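Local coordinates for protein formate-dependent phosphoribosylglycinamide formyltransferase (Mycobacterium tuberculosis H37Rv, PDB 6KHR) that belongs to the ATP-grasp superfamily, whose members share a characteristic nucleotide-binding fold, at residues E132-L137 against F303-V308; D140-P145 against A278-A283; T146-F151 against S218-E223; L169-V174 against S183-P188; T227-C232 against A245-R250. One frame throughout, in Å; residues are numbered along the deposited sequence.

Contact 1 (E132-L137 against F303-V308); sequences EGLRRL and FADVTV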
# COMPACT_ATOMS: atom_id res chain seq x y z
N GLU A 132 26.82 19.78 7.85
CA GLU A 132 27.69 20.85 7.38
C GLU A 132 28.08 20.65 5.92
O GLU A 132 28.01 21.58 5.11
CB GLU A 132 28.93 20.93 8.28
CG GLU A 132 29.59 22.30 8.38
CD GLU A 132 31.03 22.29 7.87
OE1 GLU A 132 31.55 21.20 7.58
OE2 GLU A 132 31.63 23.39 7.77
N GLY A 133 28.50 19.43 5.57
CA GLY A 133 28.99 19.18 4.23
C GLY A 133 27.90 19.21 3.18
O GLY A 133 28.17 19.50 2.01
N LEU A 134 26.67 18.91 3.57
CA LEU A 134 25.57 18.95 2.62
C LEU A 134 25.17 20.39 2.32
O LEU A 134 24.90 20.74 1.17
CB LEU A 134 24.38 18.13 3.15
CG LEU A 134 23.22 18.12 2.15
CD1 LEU A 134 23.57 17.20 1.01
CD2 LEU A 134 21.91 17.72 2.80
N ARG A 135 25.13 21.24 3.36
CA ARG A 135 24.89 22.66 3.13
C ARG A 135 25.95 23.24 2.19
O ARG A 135 25.62 23.87 1.19
CB ARG A 135 24.86 23.42 4.45
CG ARG A 135 23.48 23.74 4.95
CD ARG A 135 22.75 24.71 4.02
NE ARG A 135 21.30 24.63 4.21
CZ ARG A 135 20.60 25.46 4.98
NH1 ARG A 135 21.21 26.44 5.62
NH2 ARG A 135 19.28 25.31 5.09
N ARG A 136 27.22 22.98 2.50
CA ARG A 136 28.31 23.51 1.68
C ARG A 136 28.28 22.92 0.28
O ARG A 136 28.65 23.61 -0.68
CB ARG A 136 29.65 23.24 2.36
N LEU A 137 27.83 21.67 0.14
CA LEU A 137 27.63 21.12 -1.20
C LEU A 137 26.51 21.86 -1.93
O LEU A 137 26.62 22.17 -3.13
CB LEU A 137 27.33 19.63 -1.10
CG LEU A 137 26.84 19.03 -2.43
CD1 LEU A 137 27.98 19.05 -3.44
CD2 LEU A 137 26.27 17.62 -2.28
N PHE A 303 16.54 25.97 -0.74
CA PHE A 303 16.93 24.64 -0.34
C PHE A 303 17.07 24.58 1.18
O PHE A 303 17.74 25.42 1.77
CB PHE A 303 18.26 24.27 -1.01
CG PHE A 303 18.78 22.97 -0.56
CD1 PHE A 303 18.23 21.78 -1.05
CD2 PHE A 303 19.80 22.90 0.38
CE1 PHE A 303 18.70 20.55 -0.65
CE2 PHE A 303 20.28 21.68 0.81
CZ PHE A 303 19.73 20.49 0.28
N ALA A 304 16.45 23.58 1.79
CA ALA A 304 16.69 23.37 3.21
C ALA A 304 17.40 22.06 3.52
O ALA A 304 18.25 22.03 4.41
CB ALA A 304 15.39 23.42 4.01
N ASP A 305 17.06 20.97 2.82
CA ASP A 305 17.63 19.67 3.14
C ASP A 305 17.26 18.65 2.07
O ASP A 305 16.40 18.89 1.22
CB ASP A 305 17.16 19.18 4.51
CG ASP A 305 18.05 18.12 5.08
OD1 ASP A 305 19.14 17.91 4.50
OD2 ASP A 305 17.67 17.50 6.09
N VAL A 306 17.91 17.49 2.14
CA VAL A 306 17.55 16.32 1.35
C VAL A 306 17.80 15.07 2.18
O VAL A 306 18.82 14.96 2.86
CB VAL A 306 18.32 16.26 0.00
CG1 VAL A 306 19.82 16.33 0.22
CG2 VAL A 306 17.93 15.00 -0.79
N THR A 307 16.87 14.11 2.11
CA THR A 307 17.05 12.81 2.73
C THR A 307 16.92 11.67 1.72
O THR A 307 16.06 11.70 0.84
CB THR A 307 16.05 12.58 3.84
OG1 THR A 307 16.18 11.23 4.30
CG2 THR A 307 14.65 12.81 3.34
N VAL A 308 17.77 10.66 1.90
CA VAL A 308 17.75 9.46 1.07
C VAL A 308 16.75 8.44 1.61
O VAL A 308 16.69 7.30 1.13
CB VAL A 308 19.15 8.83 0.97
CG1 VAL A 308 20.18 9.85 0.50
CG2 VAL A 308 19.56 8.20 2.31
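Leu134 and Asp305 both carry CG anti to the backbone N (chi1 -178° and -160°), and these two torsions bring methyl CD2 of Leu134 to 3.3 Å from OD1 of Asp305, the two side chains crossing at about a right angle. The contact lays helix 131-141 against strand 300-307, the outermost strand within this chain at one end of the large antiparallel sheet. A classic beta bulge interrupts that strand, with Ala304 and Asp305 both facing Glu293 of the neighbouring strand 288-297. Helix and strand segments approach to 9.4 Å at their axes and run at 122° to each other.

The apolar part centres on the forked end of Leu134. Its CD2 sits 3.6 Å from CG1 of Val306, and CD1 reaches the same methyl at 3.9 Å, so both branches of the leucine meet it from one side. CD2 also meets the Phe303 ring at its edge, 4.3 Å from CZ.

One helical position further on, Arg135 bends at chi2 and swings its guanidinium toward the backbone of the bulge. The carbonyl oxygen of Ala304 lies near the guanidinium plane, at its edge, 3.5 Å from NH2, with no hydrogen bond formed. The group has a long, weak ion pair with Glu217, while OD2 of Asp305 has a comparably weak one with Arg131. The other carboxylate oxygen, OD1, turns back on its own strand and accepts a weak hydrogen bond of 2.7 Å from the backbone N of Val306.

Contact 2 (D140-P145 against A278-A283); sequences DQLGLP and ARIVKA
Leu142 and Leu144, on the loop that leaves helix 131-141, pack against one side of helix 267-284, joining the C-terminal end of one helix to a second helix within the ATP-grasp domain. Leu142 is the first residue to abandon helical backbone angles, and its side chain points directly at the facing helix. The close-packed part is wholly apolar: CD1 of Leu142 touches both CD1 of Ile280 and CB of Ala283, each at 3.8 Å, on successive turns of the helix. Beside it, CD2 of Leu144 settles 4.1 Å from CB of Ile280, crossing that side chain at roughly a right angle. Ile280 continues inward to Leu137 and to Val292 of the sheet, so Ile280, with Leu144, lies on the buried side.

Toward solvent the packing gives way to the long side chain of Arg279, an exposed residue that runs past Leu142 in the opposite direction. Bent at chi3 (92°), it brings the guanidinium back beside the two leucines, and no hydrogen bond crosses between the segments. Instead carbons lie along the guanidinium edge, near its plane: NH1 of Arg279 is 3.7 Å from CB of Leu142 and 3.7 Å from CD1 of Leu144.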
# COMPACT_ATOMS: atom_id res chain seq x y z
N ASP A 140 27.60 26.03 -2.04
CA ASP A 140 28.88 26.45 -2.59
C ASP A 140 29.20 25.76 -3.92
O ASP A 140 29.37 26.44 -4.93
CB ASP A 140 29.98 26.22 -1.55
CG ASP A 140 29.71 26.96 -0.26
OD1 ASP A 140 29.01 28.00 -0.33
OD2 ASP A 140 30.17 26.52 0.81
N GLN A 141 29.26 24.43 -3.94
CA GLN A 141 29.61 23.73 -5.17
C GLN A 141 28.50 23.87 -6.21
O GLN A 141 28.72 24.35 -7.32
CB GLN A 141 29.91 22.26 -4.86
CG GLN A 141 31.01 22.10 -3.82
CD GLN A 141 31.18 20.67 -3.36
OE1 GLN A 141 30.98 19.72 -4.13
NE2 GLN A 141 31.53 20.50 -2.09
N LEU A 142 27.30 23.41 -5.88
CA LEU A 142 26.15 23.83 -6.66
C LEU A 142 25.81 25.26 -6.26
O LEU A 142 26.22 25.75 -5.21
CB LEU A 142 24.99 22.87 -6.42
CG LEU A 142 25.49 21.41 -6.33
CD1 LEU A 142 24.42 20.45 -5.82
CD2 LEU A 142 26.04 20.92 -7.67
N GLY A 143 25.07 25.95 -7.11
CA GLY A 143 24.81 27.33 -6.75
C GLY A 143 23.45 27.51 -6.12
O GLY A 143 22.77 28.50 -6.40
N LEU A 144 23.07 26.57 -5.26
CA LEU A 144 21.68 26.48 -4.84
C LEU A 144 21.34 27.59 -3.85
O LEU A 144 22.18 27.94 -3.00
CB LEU A 144 21.40 25.10 -4.23
CG LEU A 144 21.00 23.89 -5.10
CD1 LEU A 144 21.38 24.05 -6.56
CD2 LEU A 144 21.60 22.61 -4.52
N PRO A 145 20.13 28.14 -3.92
CA PRO A 145 19.76 29.23 -3.02
C PRO A 145 19.29 28.69 -1.68
O PRO A 145 18.45 27.78 -1.61
CB PRO A 145 18.60 29.92 -3.76
CG PRO A 145 17.92 28.78 -4.49
CD PRO A 145 19.02 27.76 -4.82
N ALA A 278 16.23 18.81 -8.85
CA ALA A 278 16.97 18.02 -9.83
C ALA A 278 18.48 18.15 -9.66
O ALA A 278 19.22 17.19 -9.90
CB ALA A 278 16.59 18.44 -11.25
N ARG A 279 18.95 19.33 -9.24
CA ARG A 279 20.40 19.52 -9.23
C ARG A 279 21.04 18.87 -8.00
O ARG A 279 22.06 18.19 -8.13
CB ARG A 279 20.74 21.00 -9.35
CG ARG A 279 20.28 21.58 -10.68
CD ARG A 279 20.67 23.03 -10.92
NE ARG A 279 21.95 23.09 -11.62
CZ ARG A 279 23.12 23.16 -11.00
NH1 ARG A 279 23.15 23.20 -9.67
NH2 ARG A 279 24.25 23.20 -11.69
N ILE A 280 20.45 19.01 -6.81
CA ILE A 280 21.03 18.31 -5.67
C ILE A 280 20.97 16.80 -5.88
O ILE A 280 21.89 16.07 -5.46
CB ILE A 280 20.34 18.72 -4.35
CG1 ILE A 280 21.14 18.19 -3.15
CG2 ILE A 280 18.95 18.16 -4.25
CD1 ILE A 280 22.45 18.86 -3.01
N VAL A 281 19.94 16.30 -6.56
CA VAL A 281 19.81 14.85 -6.68
C VAL A 281 20.84 14.31 -7.66
O VAL A 281 21.45 13.26 -7.41
CB VAL A 281 18.38 14.44 -7.07
CG1 VAL A 281 18.36 13.00 -7.62
CG2 VAL A 281 17.46 14.53 -5.85
N LYS A 282 21.09 15.02 -8.77
CA LYS A 282 22.09 14.55 -9.72
C LYS A 282 23.50 14.62 -9.13
O LYS A 282 24.34 13.78 -9.47
CB LYS A 282 22.03 15.34 -11.03
CG LYS A 282 21.01 14.82 -12.04
CD LYS A 282 21.14 15.53 -13.38
CE LYS A 282 20.27 14.89 -14.45
NZ LYS A 282 20.12 15.75 -15.66
N ALA A 283 23.76 15.56 -8.22
CA ALA A 283 25.06 15.58 -7.56
C ALA A 283 25.25 14.35 -6.68
O ALA A 283 26.36 13.81 -6.60
CB ALA A 283 25.22 16.86 -6.74

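Contact 3 (T146-F151 against S218-E223); sequences TAPFWF and SVVEIE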
# COMPACT_ATOMS: atom_id res chain seq x y z
N THR A 146 19.90 29.19 -0.64
CA THR A 146 19.51 28.81 0.73
C THR A 146 19.32 30.08 1.54
O THR A 146 19.49 31.16 1.02
CB THR A 146 20.62 28.03 1.42
OG1 THR A 146 21.83 28.70 1.13
CG2 THR A 146 20.79 26.65 0.88
N ALA A 147 18.93 29.91 2.78
CA ALA A 147 18.84 31.05 3.71
C ALA A 147 20.27 31.35 4.13
O ALA A 147 21.05 30.43 4.23
CB ALA A 147 18.03 30.66 4.90
N PRO A 148 20.67 32.61 4.29
CA PRO A 148 22.02 32.93 4.69
C PRO A 148 22.45 32.19 5.96
O PRO A 148 21.76 32.23 6.90
CB PRO A 148 21.89 34.42 4.95
CG PRO A 148 20.88 34.83 3.95
CD PRO A 148 19.85 33.76 4.04
N PHE A 149 23.60 31.54 5.91
CA PHE A 149 24.02 30.74 7.08
C PHE A 149 25.52 30.85 7.29
O PHE A 149 26.24 31.07 6.36
CB PHE A 149 23.64 29.29 6.86
CG PHE A 149 24.45 28.64 5.78
CD1 PHE A 149 24.03 28.67 4.47
CD2 PHE A 149 25.65 28.02 6.07
CE1 PHE A 149 24.78 28.08 3.47
CE2 PHE A 149 26.40 27.43 5.07
CZ PHE A 149 25.96 27.47 3.77
N TRP A 150 25.94 30.75 8.54
CA TRP A 150 27.37 30.84 8.89
C TRP A 150 27.70 29.77 9.91
O TRP A 150 26.89 29.51 10.76
CB TRP A 150 27.70 32.21 9.47
CG TRP A 150 27.44 33.33 8.54
CD1 TRP A 150 28.32 33.91 7.69
CD2 TRP A 150 26.19 33.99 8.32
NE1 TRP A 150 27.70 34.89 6.97
CE2 TRP A 150 26.39 34.94 7.32
CE3 TRP A 150 24.91 33.82 8.84
CZ2 TRP A 150 25.37 35.76 6.86
CZ3 TRP A 150 23.90 34.63 8.39
CH2 TRP A 150 24.14 35.59 7.42
N PHE A 151 28.86 29.15 9.76
CA PHE A 151 29.37 28.22 10.76
C PHE A 151 30.43 28.95 11.55
O PHE A 151 31.39 29.46 10.97
CB PHE A 151 29.94 26.96 10.10
CG PHE A 151 28.92 26.17 9.31
CD1 PHE A 151 27.74 25.75 9.90
CD2 PHE A 151 29.14 25.86 7.97
CE1 PHE A 151 26.79 25.02 9.18
CE2 PHE A 151 28.19 25.14 7.24
CZ PHE A 151 27.02 24.72 7.85
N SER A 218 20.31 33.18 9.12
CA SER A 218 19.39 34.29 9.03
C SER A 218 17.99 33.76 8.75
O SER A 218 17.81 32.79 8.02
CB SER A 218 19.81 35.26 7.92
OG SER A 218 20.76 36.18 8.42
N VAL A 219 17.00 34.41 9.36
CA VAL A 219 15.62 33.94 9.29
C VAL A 219 14.89 34.67 8.17
O VAL A 219 14.95 35.90 8.06
CB VAL A 219 14.91 34.15 10.62
CG1 VAL A 219 13.54 33.49 10.57
CG2 VAL A 219 15.73 33.55 11.69
N VAL A 220 14.20 33.89 7.34
CA VAL A 220 13.51 34.39 6.16
C VAL A 220 12.03 34.09 6.29
O VAL A 220 11.62 33.13 6.94
CB VAL A 220 14.08 33.78 4.86
CG1 VAL A 220 13.90 34.75 3.71
CG2 VAL A 220 15.54 33.38 5.03
N GLU A 221 11.22 34.92 5.65
CA GLU A 221 9.79 34.70 5.68
C GLU A 221 9.44 33.49 4.81
O GLU A 221 10.01 33.30 3.73
CB GLU A 221 9.05 35.94 5.19
CG GLU A 221 7.57 35.91 5.46
CD GLU A 221 6.85 37.07 4.80
OE1 GLU A 221 7.35 37.55 3.75
OE2 GLU A 221 5.80 37.51 5.33
N ILE A 222 8.53 32.65 5.31
CA ILE A 222 8.19 31.40 4.64
C ILE A 222 6.67 31.26 4.60
O ILE A 222 5.99 31.50 5.60
CB ILE A 222 8.83 30.19 5.34
CG1 ILE A 222 10.34 30.33 5.33
CG2 ILE A 222 8.45 28.89 4.64
CD1 ILE A 222 11.02 29.38 6.25
N GLU A 223 6.16 30.91 3.43
CA GLU A 223 4.75 30.55 3.24
C GLU A 223 4.60 29.06 3.52
O GLU A 223 3.96 28.66 4.51
CB GLU A 223 4.34 30.89 1.81
CG GLU A 223 3.05 31.60 1.56
CD GLU A 223 2.91 31.96 0.09
OE1 GLU A 223 1.98 31.47 -0.59
OE2 GLU A 223 3.75 32.72 -0.41
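Pro148 and Ser218 bring the two backbones nearest, with their CA atoms 5.3 Å apart and one hydrogen bond between them. The amide N of Ser218 donates to the carbonyl O of Pro148 at 2.8 Å; the N-H points at the oxygen at 164°, and the donor approaches nearly along the C=O axis. Beyond this bond the chain of 218-223 continues in an extended form, and Val220 points its side chain at Ala147.

Since Trp150 is bonded through its backbone to Ala216, the Ser218-Pro148 link carries on the antiparallel pairing of strands 149-152 and 214-217 past the strand ends. Those strands belong to the small three-stranded antiparallel sheet, distinct from the large antiparallel sheet though both segments lie in the ATP-grasp region, and 218-223 is the connection running from one sheet to the other.

The side chains of this surface contact meet in three places. CB of Pro148 lies 3.7 Å from CB of Ser218, and CB of Ala147 is likewise 3.7 Å from methyl CG2 of Val220. With CG of Trp150 beside its backbone N (chi1 -61°), the indole swings toward Ser218, whose hydroxyl OG comes to the ring edge, close to its plane. OG is 3.5 Å from CZ3 and 3.6 Å from CH2 of the six-membered ring of the indole. Val161, His164 and Ala165 of helix 155-165 also touch the indole, and Ala165 reaches Ser218 as well.

Contact 4 (L169-V174 against S183-P188); sequences LLVSPV and SVVAGP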
# COMPACT_ATOMS: atom_id res chain seq x y z
N LEU A 169 18.32 35.78 14.34
CA LEU A 169 19.26 34.72 13.91
C LEU A 169 18.78 33.40 14.48
O LEU A 169 17.95 33.39 15.36
CB LEU A 169 20.66 35.04 14.42
CG LEU A 169 21.52 35.81 13.45
CD1 LEU A 169 22.91 36.00 14.01
CD2 LEU A 169 21.59 35.08 12.13
N LEU A 170 19.32 32.31 13.97
CA LEU A 170 18.84 30.99 14.38
C LEU A 170 20.05 30.21 14.86
O LEU A 170 20.47 29.31 14.16
CB LEU A 170 18.28 30.33 13.12
CG LEU A 170 16.87 29.79 13.24
CD1 LEU A 170 16.80 28.78 14.37
CD2 LEU A 170 15.90 30.94 13.46
N VAL A 171 20.58 30.55 16.02
CA VAL A 171 21.79 29.84 16.47
C VAL A 171 21.41 28.41 16.84
O VAL A 171 20.55 28.22 17.64
CB VAL A 171 22.51 30.55 17.62
CG1 VAL A 171 21.74 30.39 18.90
CG2 VAL A 171 23.90 29.98 17.76
N SER A 172 22.11 27.47 16.23
CA SER A 172 21.88 26.06 16.38
C SER A 172 23.21 25.36 16.56
O SER A 172 24.22 25.78 15.96
CB SER A 172 21.16 25.49 15.15
OG SER A 172 21.27 24.08 15.10
N PRO A 173 23.27 24.34 17.40
CA PRO A 173 24.48 23.51 17.46
C PRO A 173 24.68 22.80 16.12
O PRO A 173 23.72 22.34 15.51
CB PRO A 173 24.19 22.53 18.60
CG PRO A 173 22.68 22.53 18.74
CD PRO A 173 22.24 23.91 18.36
N VAL A 174 25.93 22.75 15.67
CA VAL A 174 26.23 22.28 14.31
C VAL A 174 25.70 20.88 14.03
O VAL A 174 25.46 20.09 14.95
CB VAL A 174 27.74 22.30 14.05
CG1 VAL A 174 28.42 21.15 14.77
CG2 VAL A 174 28.01 22.23 12.55
N SER A 183 18.30 27.39 19.54
CA SER A 183 17.90 28.68 20.08
C SER A 183 17.68 29.68 18.95
O SER A 183 18.25 29.55 17.87
CB SER A 183 18.93 29.20 21.07
OG SER A 183 18.99 28.36 22.21
N VAL A 184 16.83 30.69 19.23
CA VAL A 184 16.49 31.74 18.28
C VAL A 184 17.12 33.04 18.75
O VAL A 184 16.54 33.75 19.56
CB VAL A 184 14.96 31.89 18.12
CG1 VAL A 184 14.34 30.76 17.29
CG2 VAL A 184 14.26 32.01 19.46
N VAL A 185 18.32 33.35 18.23
CA VAL A 185 18.95 34.62 18.57
C VAL A 185 18.23 35.74 17.83
O VAL A 185 18.70 36.24 16.81
CB VAL A 185 20.48 34.62 18.37
CG1 VAL A 185 20.90 34.16 16.98
CG2 VAL A 185 21.11 35.95 18.73
N ALA A 186 17.21 36.26 18.54
CA ALA A 186 16.29 37.36 18.14
C ALA A 186 16.73 38.73 18.69
O ALA A 186 15.95 39.68 18.61
CB ALA A 186 14.89 37.04 18.59
N GLY A 187 17.93 38.85 19.22
CA GLY A 187 18.36 40.18 19.70
C GLY A 187 19.77 40.11 20.23
O GLY A 187 20.22 39.02 20.51
N PRO A 188 20.48 41.23 20.46
CA PRO A 188 21.87 41.18 20.96
C PRO A 188 22.12 40.74 22.41
O PRO A 188 23.25 40.77 22.81
CB PRO A 188 22.37 42.62 20.75
CG PRO A 188 21.35 43.25 19.85
CD PRO A 188 20.04 42.59 20.22
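Val171 and Ser183 face each other as a strand pair would, yet their backbones exchange no hydrogen bond. The N of Val171 is 3.1 Å from the O of Ser183, and the O of Val171 is 3.1 Å from the N of Ser183, but in both cases the angles are poor. Across the whole contact one backbone bond is made, from the N of Leu169 to the O of Val185. The N-H points well enough at its acceptor (157°), although the donor stands 47° above the carbonyl plane; its modelled length of 2.5 Å is doubtful at this resolution.

The pairing nevertheless advances in antiparallel order, Leu169 opposite Val185, Leu170 opposite Val184 and Val171 opposite Ser183. It forms an irregular antiparallel pairing beside strand 172-173, an outermost strand of the small antiparallel sheet, where Ser172 bonds through its backbone to Cys215 of strand 214-217. Residues 175-180, between the two segments, are not modelled; they probably belong to the flexible glycine-rich loop found at this place in ATP-grasp proteins.

Side chains add to the contact. Methyl CG1 of Val171, set between the backbone N and the carbonyl carbon (chi1 74°), meets CB of Ser183 at 3.7 Å. Leu170 and Val184 lie alongside each other and point the same way, with CD2 of the leucine 4.1 Å from CG1 of the valine. The placement of methyl CG1 of Val185, modelled too close to Leu169, is doubtful. Helix 155-165 touches the first segment too, through Val161 on Leu169 and Leu158 on Val171.

Contact 5 (T227-C232 against A245-R250); sequences TMIVVC and APIGHR
Ile247 packs against Thr227 and Ile229 along the whole of its longer branch. Its CB lies 3.6 Å from the carbonyl O of Thr227 and 4.2 Å from CB of the same residue. CG1 comes next, passing the same carbonyl O of Thr227 at 4.0 Å. Because the branch is fully extended (chi2 176°), the tip CD1 carries on to Ile229, ending 4.0 Å from its CG1. Ser259 and Gln261 of the next strand, 256-261, touch this side chain as well.

Underneath, Thr227 and Ile247 form a hydrogen-bonded antiparallel pair, their side chains on one face of the sheet. The N of Thr227 gives a bond of 2.6 Å to the O of Ile247, nearly straight at 166° and in the carbonyl plane; the N of Ile247 returns one of 3.0 Å to the O of Thr227. The two strands, 224-235 and 238-252, make a beta hairpin in the large antiparallel sheet, within the ATP-grasp region. Their axes here run at 137°, well short of strictly antiparallel.

Pro246, just before the pair, has its ring carbon CG 4.2 Å from SD of Met228. Two residues beyond Ile247, the imidazole of His249 crosses Thr227 at about a right angle. Glu293 serves both polar ends, taking part in hydrogen bonds with Thr227 OG1 through OE1 and with His249 NE2 through OE2, while Ser313 OG is a further partner of the threonine hydroxyl.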
# COMPACT_ATOMS: atom_id res chain seq x y z
N THR A 227 7.88 19.31 0.37
CA THR A 227 8.73 18.17 0.06
C THR A 227 8.61 17.83 -1.43
O THR A 227 7.51 17.55 -1.92
CB THR A 227 8.37 16.97 0.92
OG1 THR A 227 8.48 17.33 2.31
CG2 THR A 227 9.31 15.80 0.61
N MET A 228 9.74 17.87 -2.13
CA MET A 228 9.86 17.42 -3.52
C MET A 228 10.41 16.01 -3.50
O MET A 228 11.57 15.80 -3.11
CB MET A 228 10.77 18.33 -4.33
CG MET A 228 10.35 19.77 -4.39
SD MET A 228 8.97 19.98 -5.52
CE MET A 228 9.69 19.16 -6.95
N ILE A 229 9.59 15.04 -3.88
CA ILE A 229 10.02 13.66 -3.98
C ILE A 229 10.55 13.46 -5.38
O ILE A 229 9.81 13.62 -6.35
CB ILE A 229 8.89 12.67 -3.72
CG1 ILE A 229 8.33 12.82 -2.30
CG2 ILE A 229 9.42 11.24 -3.93
CD1 ILE A 229 9.26 12.35 -1.25
N VAL A 230 11.84 13.09 -5.47
CA VAL A 230 12.49 12.83 -6.74
C VAL A 230 12.83 11.34 -6.80
O VAL A 230 13.32 10.76 -5.83
CB VAL A 230 13.75 13.68 -6.92
CG1 VAL A 230 14.34 13.41 -8.25
CG2 VAL A 230 13.43 15.15 -6.76
N VAL A 231 12.53 10.73 -7.94
CA VAL A 231 12.69 9.31 -8.17
C VAL A 231 13.68 9.13 -9.30
O VAL A 231 13.48 9.69 -10.38
CB VAL A 231 11.36 8.63 -8.53
CG1 VAL A 231 11.57 7.12 -8.78
CG2 VAL A 231 10.28 8.91 -7.49
N CYS A 232 14.72 8.34 -9.06
CA CYS A 232 15.70 8.00 -10.08
C CYS A 232 15.71 6.49 -10.24
O CYS A 232 16.05 5.76 -9.30
CB CYS A 232 17.07 8.53 -9.68
SG CYS A 232 17.01 10.28 -9.38
N ALA A 245 4.36 15.43 -7.48
CA ALA A 245 3.72 16.71 -7.22
C ALA A 245 4.16 17.22 -5.85
O ALA A 245 4.31 16.42 -4.92
CB ALA A 245 2.18 16.61 -7.27
N PRO A 246 4.39 18.52 -5.71
CA PRO A 246 4.88 19.06 -4.43
C PRO A 246 4.00 18.60 -3.28
O PRO A 246 2.77 18.55 -3.40
CB PRO A 246 4.79 20.58 -4.62
CG PRO A 246 4.85 20.78 -6.08
CD PRO A 246 4.14 19.59 -6.70
N ILE A 247 4.64 18.26 -2.17
CA ILE A 247 3.94 17.87 -0.95
C ILE A 247 4.14 18.99 0.06
O ILE A 247 5.29 19.30 0.43
CB ILE A 247 4.45 16.52 -0.42
CG1 ILE A 247 4.14 15.39 -1.40
CG2 ILE A 247 3.83 16.16 0.94
CD1 ILE A 247 4.74 14.04 -0.91
N GLY A 248 3.04 19.64 0.47
CA GLY A 248 3.09 20.63 1.54
C GLY A 248 2.99 19.97 2.90
O GLY A 248 2.29 18.97 3.07
N HIS A 249 3.69 20.52 3.88
CA HIS A 249 3.65 19.93 5.22
C HIS A 249 3.94 20.99 6.28
O HIS A 249 4.38 22.10 5.98
CB HIS A 249 4.62 18.75 5.37
CG HIS A 249 6.07 19.09 5.19
ND1 HIS A 249 6.87 19.51 6.23
CD2 HIS A 249 6.87 19.04 4.09
CE1 HIS A 249 8.10 19.71 5.77
NE2 HIS A 249 8.12 19.44 4.48
N ARG A 250 3.65 20.62 7.53
CA ARG A 250 3.73 21.53 8.67
C ARG A 250 3.43 20.78 9.96
O ARG A 250 2.74 19.76 9.96
CB ARG A 250 2.77 22.71 8.52
CG ARG A 250 1.38 22.47 9.05
CD ARG A 250 0.61 23.75 9.04
NE ARG A 250 -0.80 23.49 9.25
CZ ARG A 250 -1.36 23.35 10.45
NH1 ARG A 250 -0.63 23.46 11.55
NH2 ARG A 250 -2.66 23.10 10.53

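Overall arrangement
From the N terminus, helix 131-141 opens contact 1, which closes only when strand 300-307 returns and so encloses the other four. Contact 2 is nested directly inside it, tying the exit of that helix to helix 267-284. Contact 3, from 146-151 to 218-223, lies within contact 2 and itself encloses contact 4; contact 5 follows in series after contact 3, still within contact 2. No two loops cross. Contacts 1 and 2 share a helix and join through the Phe303 to Pro145 backbone link. Contacts 3 and 4 both reach the small sheet, where Val219 packs on Leu170. Val281 ties contact 2 to the large sheet, which contacts 1 and 5 both reach.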